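Local coordinates for alpha-galactosidase (Lactobacillus brevis, PDB 3MI6), which probably hydrolyses alpha-galactosides, releasing their terminal, non-reducing alpha-D-galactose residues, at residues H403-M417 / M467-N481. Sequence-based numbering, arbitrary orientation.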
ATOM      1  N   HIS D 403     -16.252 -40.101  39.889  1.00 64.64           N
ATOM      2  CA  HIS D 403     -15.432 -41.243  39.511  1.00 64.86           C
ATOM      3  C   HIS D 403     -16.217 -42.549  39.338  1.00 68.87           C
ATOM      4  O   HIS D 403     -15.875 -43.371  38.480  1.00 67.72           O
ATOM      5  CB  HIS D 403     -14.311 -41.453  40.532  1.00 66.94           C
ATOM      6  CG  HIS D 403     -13.214 -40.443  40.446  1.00 62.18           C
ATOM      7  ND1 HIS D 403     -12.154 -40.570  39.577  1.00 64.58           N
ATOM      8  CD2 HIS D 403     -13.002 -39.298  41.133  1.00 63.10           C
ATOM      9  CE1 HIS D 403     -11.340 -39.542  39.724  1.00 60.98           C
ATOM     10  NE2 HIS D 403     -11.832 -38.754  40.662  1.00 61.18           N
ATOM     11  N   GLN D 404     -17.244 -42.756  40.163  1.00 71.62           N
ATOM     12  CA  GLN D 404     -18.033 -43.987  40.100  1.00 73.83           C
ATOM     13  C   GLN D 404     -18.794 -43.994  38.798  1.00 72.28           C
ATOM     14  O   GLN D 404     -19.259 -45.037  38.341  1.00 73.54           O
ATOM     15  CB  GLN D 404     -19.004 -44.094  41.275  1.00 78.04           C
ATOM     16  CG  GLN D 404     -18.470 -44.885  42.460  1.00 81.69           C
ATOM     17  CD  GLN D 404     -19.356 -44.748  43.688  1.00 92.84           C
ATOM     18  OE1 GLN D 404     -18.889 -44.865  44.826  1.00 91.65           O
ATOM     19  NE2 GLN D 404     -20.647 -44.488  43.460  1.00 91.01           N
ATOM     20  N   GLN D 405     -18.901 -42.805  38.212  1.00 70.68           N
ATOM     21  CA  GLN D 405     -19.489 -42.605  36.895  1.00 68.36           C
ATOM     22  C   GLN D 405     -18.501 -42.874  35.748  1.00 65.01           C
ATOM     23  O   GLN D 405     -18.847 -42.719  34.584  1.00 65.36           O
ATOM     24  CB  GLN D 405     -20.046 -41.182  36.792  1.00 66.51           C
ATOM     25  CG  GLN D 405     -21.386 -40.985  37.480  1.00 65.93           C
ATOM     26  CD  GLN D 405     -22.483 -41.786  36.802  1.00 75.20           C
ATOM     27  OE1 GLN D 405     -22.490 -43.020  36.856  1.00 75.67           O
ATOM     28  NE2 GLN D 405     -23.409 -41.088  36.139  1.00 70.80           N
ATOM     29  N   GLY D 406     -17.279 -43.283  36.078  1.00 64.86           N
ATOM     30  CA  GLY D 406     -16.266 -43.569  35.078  1.00 60.59           C
ATOM     31  C   GLY D 406     -15.657 -42.317  34.474  1.00 60.05           C
ATOM     32  O   GLY D 406     -14.979 -42.373  33.436  1.00 58.30           O
HETATM   33  N   MSE D 407     -15.892 -41.184  35.135  1.00 56.77           N
HETATM   34  CA  MSE D 407     -15.409 -39.895  34.669  1.00 53.19           C
HETATM   35  C   MSE D 407     -14.224 -39.355  35.461  1.00 52.73           C
HETATM   36  O   MSE D 407     -13.869 -39.881  36.508  1.00 55.07           O
HETATM   37  CB  MSE D 407     -16.537 -38.883  34.694  1.00 55.52           C
HETATM   38  CG  MSE D 407     -17.448 -38.976  33.496  1.00 54.54           C
HETATM   39 SE   MSE D 407     -18.721 -37.510  33.535  1.00 75.90          SE
HETATM   40  CE  MSE D 407     -19.926 -38.180  34.891  1.00 68.19           C
ATOM     41  N   LYS D 408     -13.603 -38.305  34.937  1.00 50.41           N
ATOM     42  CA  LYS D 408     -12.472 -37.675  35.602  1.00 46.42           C
ATOM     43  C   LYS D 408     -12.951 -36.431  36.314  1.00 45.00           C
ATOM     44  O   LYS D 408     -13.992 -35.897  35.986  1.00 45.39           O
ATOM     45  CB  LYS D 408     -11.386 -37.318  34.599  1.00 42.70           C
ATOM     46  CG  LYS D 408     -10.582 -38.503  34.116  1.00 43.23           C
ATOM     47  CD  LYS D 408      -9.645 -38.107  32.988  1.00 40.01           C
ATOM     48  CE  LYS D 408      -8.661 -39.216  32.645  1.00 38.45           C
ATOM     49  NZ  LYS D 408      -7.725 -38.765  31.573  1.00 40.83           N
ATOM     50  N   PHE D 409     -12.192 -35.973  37.300  1.00 47.27           N
ATOM     51  CA  PHE D 409     -12.610 -34.823  38.088  1.00 46.21           C
ATOM     52  C   PHE D 409     -11.514 -33.789  38.173  1.00 45.10           C
ATOM     53  O   PHE D 409     -10.350 -34.123  38.383  1.00 46.33           O
ATOM     54  CB  PHE D 409     -13.029 -35.246  39.496  1.00 48.82           C
ATOM     55  CG  PHE D 409     -13.494 -34.110  40.340  1.00 50.08           C
ATOM     56  CD1 PHE D 409     -14.688 -33.468  40.058  1.00 51.54           C
ATOM     57  CD2 PHE D 409     -12.741 -33.673  41.413  1.00 52.17           C
ATOM     58  CE1 PHE D 409     -15.124 -32.414  40.823  1.00 50.50           C
ATOM     59  CE2 PHE D 409     -13.174 -32.622  42.186  1.00 51.68           C
ATOM     60  CZ  PHE D 409     -14.369 -31.993  41.889  1.00 52.87           C
ATOM     61  N   GLY D 410     -11.892 -32.530  38.007  1.00 42.78           N
ATOM     62  CA  GLY D 410     -10.938 -31.444  38.081  1.00 44.61           C
ATOM     63  C   GLY D 410     -11.549 -30.282  38.824  1.00 47.15           C
ATOM     64  O   GLY D 410     -12.781 -30.170  38.890  1.00 45.58           O
ATOM     65  N   LEU D 411     -10.698 -29.435  39.401  1.00 44.98           N
ATOM     66  CA  LEU D 411     -11.174 -28.227  40.070  1.00 46.31           C
ATOM     67  C   LEU D 411     -10.238 -27.032  39.914  1.00 44.85           C
ATOM     68  O   LEU D 411      -9.093 -27.167  39.503  1.00 44.61           O
ATOM     69  CB  LEU D 411     -11.536 -28.483  41.550  1.00 52.21           C
ATOM     70  CG  LEU D 411     -10.462 -28.545  42.642  1.00 53.63           C
ATOM     71  CD1 LEU D 411     -10.013 -27.156  42.991  1.00 54.01           C
ATOM     72  CD2 LEU D 411     -10.985 -29.223  43.893  1.00 55.58           C
ATOM     73  N   TRP D 412     -10.762 -25.868  40.278  1.00 47.73           N
ATOM     74  CA  TRP D 412     -10.203 -24.559  39.974  1.00 44.85           C
ATOM     75  C   TRP D 412      -9.538 -23.942  41.211  1.00 47.03           C
ATOM     76  O   TRP D 412     -10.148 -23.823  42.270  1.00 47.30           O
ATOM     77  CB  TRP D 412     -11.370 -23.685  39.494  1.00 43.09           C
ATOM     78  CG  TRP D 412     -11.096 -22.258  39.164  1.00 44.40           C
ATOM     79  CD1 TRP D 412     -11.021 -21.720  37.921  1.00 46.38           C
ATOM     80  CD2 TRP D 412     -10.933 -21.164  40.085  1.00 47.13           C
ATOM     81  NE1 TRP D 412     -10.802 -20.366  37.998  1.00 47.10           N
ATOM     82  CE2 TRP D 412     -10.743 -19.998  39.316  1.00 47.36           C
ATOM     83  CE3 TRP D 412     -10.920 -21.058  41.482  1.00 47.24           C
ATOM     84  CZ2 TRP D 412     -10.529 -18.740  39.897  1.00 48.28           C
ATOM     85  CZ3 TRP D 412     -10.716 -19.812  42.054  1.00 46.58           C
ATOM     86  CH2 TRP D 412     -10.521 -18.670  41.266  1.00 44.94           C
ATOM     87  N   PHE D 413      -8.277 -23.571  41.079  1.00 44.65           N
ATOM     88  CA  PHE D 413      -7.613 -22.754  42.077  1.00 44.16           C
ATOM     89  C   PHE D 413      -7.185 -21.433  41.442  1.00 46.37           C
ATOM     90  O   PHE D 413      -7.035 -21.342  40.217  1.00 44.45           O
ATOM     91  CB  PHE D 413      -6.359 -23.449  42.599  1.00 45.73           C
ATOM     92  CG  PHE D 413      -6.626 -24.699  43.376  1.00 50.53           C
ATOM     93  CD1 PHE D 413      -6.786 -24.653  44.751  1.00 51.78           C
ATOM     94  CD2 PHE D 413      -6.691 -25.928  42.736  1.00 48.67           C
ATOM     95  CE1 PHE D 413      -7.024 -25.812  45.470  1.00 54.26           C
ATOM     96  CE2 PHE D 413      -6.925 -27.084  43.445  1.00 46.64           C
ATOM     97  CZ  PHE D 413      -7.096 -27.029  44.814  1.00 50.43           C
ATOM     98  N   GLU D 414      -6.977 -20.420  42.284  1.00 47.41           N
ATOM     99  CA  GLU D 414      -6.292 -19.183  41.898  1.00 44.48           C
ATOM    100  C   GLU D 414      -5.307 -18.850  43.014  1.00 45.32           C
ATOM    101  O   GLU D 414      -5.517 -17.902  43.764  1.00 42.70           O
ATOM    102  CB  GLU D 414      -7.286 -18.028  41.684  1.00 44.29           C
ATOM    103  CG  GLU D 414      -6.714 -16.809  40.952  1.00 42.06           C
ATOM    104  CD  GLU D 414      -7.736 -15.694  40.748  1.00 42.91           C
ATOM    105  OE1 GLU D 414      -8.948 -15.948  40.881  1.00 43.78           O
ATOM    106  OE2 GLU D 414      -7.330 -14.553  40.448  1.00 42.49           O
ATOM    107  N   PRO D 415      -4.221 -19.641  43.114  1.00 48.26           N
ATOM    108  CA  PRO D 415      -3.231 -19.676  44.204  1.00 45.89           C
ATOM    109  C   PRO D 415      -2.608 -18.331  44.546  1.00 45.30           C
ATOM    110  O   PRO D 415      -2.589 -17.932  45.719  1.00 47.60           O
ATOM    111  CB  PRO D 415      -2.130 -20.572  43.640  1.00 44.21           C
ATOM    112  CG  PRO D 415      -2.809 -21.425  42.652  1.00 45.51           C
ATOM    113  CD  PRO D 415      -3.855 -20.560  42.021  1.00 45.08           C
ATOM    114  N   GLU D 416      -2.080 -17.658  43.527  1.00 44.73           N
ATOM    115  CA  GLU D 416      -1.316 -16.430  43.711  1.00 43.43           C
ATOM    116  C   GLU D 416      -2.120 -15.262  44.330  1.00 43.94           C
ATOM    117  O   GLU D 416      -1.558 -14.192  44.581  1.00 43.29           O
ATOM    118  CB  GLU D 416      -0.697 -16.015  42.365  1.00 45.07           C
ATOM    119  CG  GLU D 416       0.051 -17.146  41.618  1.00 43.35           C
ATOM    120  CD  GLU D 416       0.000 -16.997  40.089  1.00 44.25           C
ATOM    121  OE1 GLU D 416       0.611 -16.046  39.552  1.00 42.18           O
ATOM    122  OE2 GLU D 416      -0.650 -17.833  39.419  1.00 42.07           O
HETATM  123  N   MSE D 417      -3.414 -15.476  44.595  1.00 45.08           N
HETATM  124  CA  MSE D 417      -4.341 -14.395  44.987  1.00 43.48           C
HETATM  125  C   MSE D 417      -4.907 -14.449  46.415  1.00 45.68           C
HETATM  126  O   MSE D 417      -5.068 -15.523  46.997  1.00 45.96           O
HETATM  127  CB  MSE D 417      -5.505 -14.296  43.990  1.00 42.95           C
HETATM  128  CG  MSE D 417      -5.066 -14.043  42.554  1.00 46.52           C
HETATM  129 SE   MSE D 417      -3.958 -12.423  42.319  1.00 64.53          SE
HETATM  130  CE  MSE D 417      -3.228 -12.879  40.575  1.00 48.68           C
HETATM  131  N   MSE D 467      -5.471 -31.284  48.798  1.00 56.38           N
HETATM  132  CA  MSE D 467      -6.715 -31.327  48.039  1.00 54.94           C
HETATM  133  C   MSE D 467      -6.669 -32.352  46.899  1.00 56.84           C
HETATM  134  O   MSE D 467      -7.684 -32.968  46.554  1.00 55.44           O
HETATM  135  CB  MSE D 467      -7.044 -29.941  47.498  1.00 55.51           C
HETATM  136  CG  MSE D 467      -8.481 -29.801  47.014  1.00 64.64           C
HETATM  137 SE   MSE D 467      -9.831 -30.006  48.426  1.00 87.63          SE
HETATM  138  CE  MSE D 467      -9.013 -28.840  49.766  1.00 62.45           C
ATOM    139  N   ILE D 468      -5.479 -32.525  46.326  1.00 55.86           N
ATOM    140  CA  ILE D 468      -5.247 -33.517  45.286  1.00 51.69           C
ATOM    141  C   ILE D 468      -5.327 -34.918  45.862  1.00 55.44           C
ATOM    142  O   ILE D 468      -5.875 -35.817  45.223  1.00 57.19           O
ATOM    143  CB  ILE D 468      -3.870 -33.339  44.643  1.00 49.96           C
ATOM    144  CG1 ILE D 468      -3.813 -32.038  43.845  1.00 49.21           C
ATOM    145  CG2 ILE D 468      -3.546 -34.504  43.747  1.00 50.10           C
ATOM    146  CD1 ILE D 468      -2.406 -31.657  43.420  1.00 48.15           C
ATOM    147  N   GLU D 469      -4.782 -35.102  47.067  1.00 56.80           N
ATOM    148  CA  GLU D 469      -4.833 -36.398  47.757  1.00 55.99           C
ATOM    149  C   GLU D 469      -6.231 -36.694  48.290  1.00 55.26           C
ATOM    150  O   GLU D 469      -6.744 -37.802  48.160  1.00 53.09           O
ATOM    151  CB  GLU D 469      -3.817 -36.458  48.904  1.00 55.72           C
ATOM    152  CG  GLU D 469      -2.353 -36.611  48.470  1.00 58.63           C
ATOM    153  CD  GLU D 469      -1.456 -37.134  49.588  1.00 65.79           C
ATOM    154  OE1 GLU D 469      -1.971 -37.388  50.704  1.00 66.92           O
ATOM    155  OE2 GLU D 469      -0.237 -37.296  49.351  1.00 62.48           O
ATOM    156  N   SER D 470      -6.840 -35.680  48.885  1.00 54.21           N
ATOM    157  CA  SER D 470      -8.142 -35.820  49.503  1.00 55.19           C
ATOM    158  C   SER D 470      -9.217 -36.131  48.464  1.00 59.88           C
ATOM    159  O   SER D 470     -10.048 -37.021  48.660  1.00 62.22           O
ATOM    160  CB  SER D 470      -8.471 -34.544  50.286  1.00 58.48           C
ATOM    161  OG  SER D 470      -9.815 -34.514  50.728  1.00 64.61           O
ATOM    162  N   ALA D 471      -9.183 -35.412  47.348  1.00 60.09           N
ATOM    163  CA  ALA D 471     -10.233 -35.522  46.339  1.00 61.18           C
ATOM    164  C   ALA D 471      -9.808 -36.272  45.055  1.00 60.21           C
ATOM    165  O   ALA D 471     -10.566 -36.341  44.071  1.00 57.21           O
ATOM    166  CB  ALA D 471     -10.779 -34.140  46.014  1.00 62.07           C
ATOM    167  N   ASN D 472      -8.599 -36.832  45.082  1.00 58.88           N
ATOM    168  CA  ASN D 472      -8.046 -37.604  43.961  1.00 59.53           C
ATOM    169  C   ASN D 472      -8.189 -36.908  42.613  1.00 53.69           C
ATOM    170  O   ASN D 472      -8.720 -37.463  41.652  1.00 52.01           O
ATOM    171  CB  ASN D 472      -8.651 -39.009  43.922  1.00 61.11           C
ATOM    172  CG  ASN D 472      -8.530 -39.720  45.254  1.00 65.40           C
ATOM    173  OD1 ASN D 472      -7.462 -40.254  45.606  1.00 68.05           O
ATOM    174  ND2 ASN D 472      -9.620 -39.715  46.018  1.00 62.10           N
ATOM    175  N   LEU D 473      -7.687 -35.687  42.555  1.00 50.17           N
ATOM    176  CA  LEU D 473      -7.845 -34.856  41.383  1.00 49.47           C
ATOM    177  C   LEU D 473      -7.140 -35.407  40.149  1.00 45.89           C
ATOM    178  O   LEU D 473      -6.038 -35.939  40.221  1.00 47.19           O
ATOM    179  CB  LEU D 473      -7.338 -33.459  41.693  1.00 47.92           C
ATOM    180  CG  LEU D 473      -8.103 -32.767  42.811  1.00 50.32           C
ATOM    181  CD1 LEU D 473      -7.505 -31.399  43.053  1.00 52.01           C
ATOM    182  CD2 LEU D 473      -9.577 -32.667  42.475  1.00 49.05           C
ATOM    183  N   ASP D 474      -7.783 -35.271  39.005  1.00 43.33           N
ATOM    184  CA  ASP D 474      -7.168 -35.694  37.769  1.00 44.82           C
ATOM    185  C   ASP D 474      -6.609 -34.485  37.054  1.00 46.17           C
ATOM    186  O   ASP D 474      -5.811 -34.619  36.121  1.00 46.46           O
ATOM    187  CB  ASP D 474      -8.197 -36.379  36.882  1.00 43.79           C
ATOM    188  CG  ASP D 474      -8.648 -37.691  37.445  1.00 45.68           C
ATOM    189  OD1 ASP D 474      -7.837 -38.644  37.419  1.00 43.00           O
ATOM    190  OD2 ASP D 474      -9.804 -37.761  37.915  1.00 46.04           O
ATOM    191  N   TYR D 475      -7.008 -33.305  37.520  1.00 44.60           N
ATOM    192  CA  TYR D 475      -6.887 -32.084  36.729  1.00 44.42           C
ATOM    193  C   TYR D 475      -7.131 -30.868  37.604  1.00 43.32           C
ATOM    194  O   TYR D 475      -7.968 -30.896  38.501  1.00 43.56           O
ATOM    195  CB  TYR D 475      -7.922 -32.150  35.602  1.00 43.45           C
ATOM    196  CG  TYR D 475      -8.210 -30.892  34.804  1.00 43.20           C
ATOM    197  CD1 TYR D 475      -9.074 -29.928  35.279  1.00 42.46           C
ATOM    198  CD2 TYR D 475      -7.690 -30.723  33.528  1.00 44.47           C
ATOM    199  CE1 TYR D 475      -9.370 -28.798  34.526  1.00 43.72           C
ATOM    200  CE2 TYR D 475      -7.983 -29.600  32.766  1.00 42.62           C
ATOM    201  CZ  TYR D 475      -8.826 -28.640  33.267  1.00 43.91           C
ATOM    202  OH  TYR D 475      -9.116 -27.516  32.511  1.00 42.69           O
ATOM    203  N   ILE D 476      -6.389 -29.805  37.337  1.00 42.14           N
ATOM    204  CA  ILE D 476      -6.542 -28.549  38.052  1.00 40.12           C
ATOM    205  C   ILE D 476      -6.516 -27.379  37.057  1.00 41.90           C
ATOM    206  O   ILE D 476      -5.638 -27.275  36.202  1.00 40.20           O
ATOM    207  CB  ILE D 476      -5.455 -28.397  39.160  1.00 40.90           C
ATOM    208  CG1 ILE D 476      -5.905 -29.096  40.448  1.00 43.90           C
ATOM    209  CG2 ILE D 476      -5.165 -26.952  39.453  1.00 37.45           C
ATOM    210  CD1 ILE D 476      -4.832 -29.206  41.491  1.00 40.81           C
ATOM    211  N   LYS D 477      -7.522 -26.525  37.137  1.00 42.06           N
ATOM    212  CA  LYS D 477      -7.495 -25.275  36.410  1.00 41.30           C
ATOM    213  C   LYS D 477      -6.873 -24.255  37.357  1.00 40.45           C
ATOM    214  O   LYS D 477      -7.426 -23.941  38.408  1.00 38.42           O
ATOM    215  CB  LYS D 477      -8.911 -24.866  35.991  1.00 41.46           C
ATOM    216  CG  LYS D 477      -8.993 -23.738  34.961  1.00 44.24           C
ATOM    217  CD  LYS D 477     -10.467 -23.457  34.632  1.00 46.80           C
ATOM    218  CE  LYS D 477     -10.669 -22.213  33.772  1.00 47.10           C
ATOM    219  NZ  LYS D 477     -12.123 -21.893  33.522  1.00 46.01           N
ATOM    220  N   TRP D 478      -5.702 -23.765  36.981  1.00 39.76           N
ATOM    221  CA  TRP D 478      -4.947 -22.818  37.792  1.00 39.81           C
ATOM    222  C   TRP D 478      -5.027 -21.429  37.155  1.00 41.13           C
ATOM    223  O   TRP D 478      -4.309 -21.109  36.200  1.00 39.36           O
ATOM    224  CB  TRP D 478      -3.502 -23.309  37.907  1.00 38.91           C
ATOM    225  CG  TRP D 478      -2.517 -22.378  38.549  1.00 42.13           C
ATOM    226  CD1 TRP D 478      -2.585 -21.021  38.618  1.00 42.13           C
ATOM    227  CD2 TRP D 478      -1.284 -22.748  39.178  1.00 43.91           C
ATOM    228  NE1 TRP D 478      -1.475 -20.517  39.258  1.00 40.37           N
ATOM    229  CE2 TRP D 478      -0.659 -21.556  39.609  1.00 41.81           C
ATOM    230  CE3 TRP D 478      -0.647 -23.972  39.417  1.00 41.49           C
ATOM    231  CZ2 TRP D 478       0.568 -21.549  40.266  1.00 41.63           C
ATOM    232  CZ3 TRP D 478       0.578 -23.964  40.068  1.00 42.86           C
ATOM    233  CH2 TRP D 478       1.172 -22.762  40.487  1.00 42.93           C
ATOM    234  N   ASP D 479      -5.915 -20.612  37.704  1.00 41.76           N
ATOM    235  CA  ASP D 479      -6.260 -19.325  37.122  1.00 39.33           C
ATOM    236  C   ASP D 479      -5.437 -18.199  37.761  1.00 39.69           C
ATOM    237  O   ASP D 479      -4.653 -18.439  38.674  1.00 40.39           O
ATOM    238  CB  ASP D 479      -7.753 -19.094  37.323  1.00 40.31           C
ATOM    239  CG  ASP D 479      -8.331 -18.121  36.333  1.00 43.62           C
ATOM    240  OD1 ASP D 479      -7.548 -17.399  35.673  1.00 40.52           O
ATOM    241  OD2 ASP D 479      -9.581 -18.084  36.218  1.00 47.19           O
HETATM  242  N   MSE D 480      -5.620 -16.973  37.278  1.00 40.21           N
HETATM  243  CA  MSE D 480      -4.846 -15.816  37.730  1.00 40.18           C
HETATM  244  C   MSE D 480      -5.468 -14.552  37.123  1.00 40.88           C
HETATM  245  O   MSE D 480      -5.224 -14.238  35.952  1.00 40.86           O
HETATM  246  CB  MSE D 480      -3.379 -15.969  37.314  1.00 39.26           C
HETATM  247  CG  MSE D 480      -2.408 -15.107  38.101  1.00 42.11           C
HETATM  248 SE   MSE D 480      -2.258 -13.259  37.465  1.00 74.91          SE
HETATM  249  CE  MSE D 480      -1.194 -13.509  35.833  1.00 37.55           C
ATOM    250  N   ASN D 481      -6.251 -13.827  37.926  1.00 38.79           N
ATOM    251  CA  ASN D 481      -7.232 -12.870  37.415  1.00 37.59           C
ATOM    252  C   ASN D 481      -7.022 -11.367  37.653  1.00 41.21           C
ATOM    253  O   ASN D 481      -7.935 -10.579  37.432  1.00 42.65           O
ATOM    254  CB  ASN D 481      -8.627 -13.249  37.914  1.00 39.74           C
ATOM    255  CG  ASN D 481      -9.189 -14.464  37.208  1.00 43.92           C
ATOM    256  OD1 ASN D 481      -9.626 -15.432  37.846  1.00 47.71           O
ATOM    257  ND2 ASN D 481      -9.168 -14.429  35.881  1.00 42.74           N
TER
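Neighbouring parallel strands of an eight-stranded barrel, 408-413 and 475-478, meet here, their axes 22° apart. L411 N donates to Y475 O, L411 O accepts from K477 N, and F413 N reaches K477 O at 2.8 Å; D479 N continues the register onto F413 O. At the N-terminal end D474 grips F409 twice: its own N donates to F409 O, and its OD2 takes F409 N at 3.0 Å on the anti side. On the helix-facing side the F413 ring puts CE2 3.6 Å from I476 CD1 and CZ against CG of selenomethionine M467. W412 lies on the inward face with K477, whose NZ salt-bridges D367. With CG anti to the backbone N (chi1 177°), W412 extends its indole so that NE1 donates to the anti lone pair of D479 OD2 (3.1 Å), ring and carboxylate planes 81° apart. Past the strand, P415 CG sits over the five-membered ring of W478, 3.8 Å from its centroid, while W478 NE1 donates in its ring plane to E416 OE2 (2.8 Å); Y504 and R533 also hold that carboxylate. A leucine in place of W478 would probably leave P415 without its aromatic platform and E416 OE2 without one donor. D479, the predicted nucleophile, stands just past the C-terminal end of the fourth strand, at the catalytic rim typical of a (beta/alpha)8 TIM barrel.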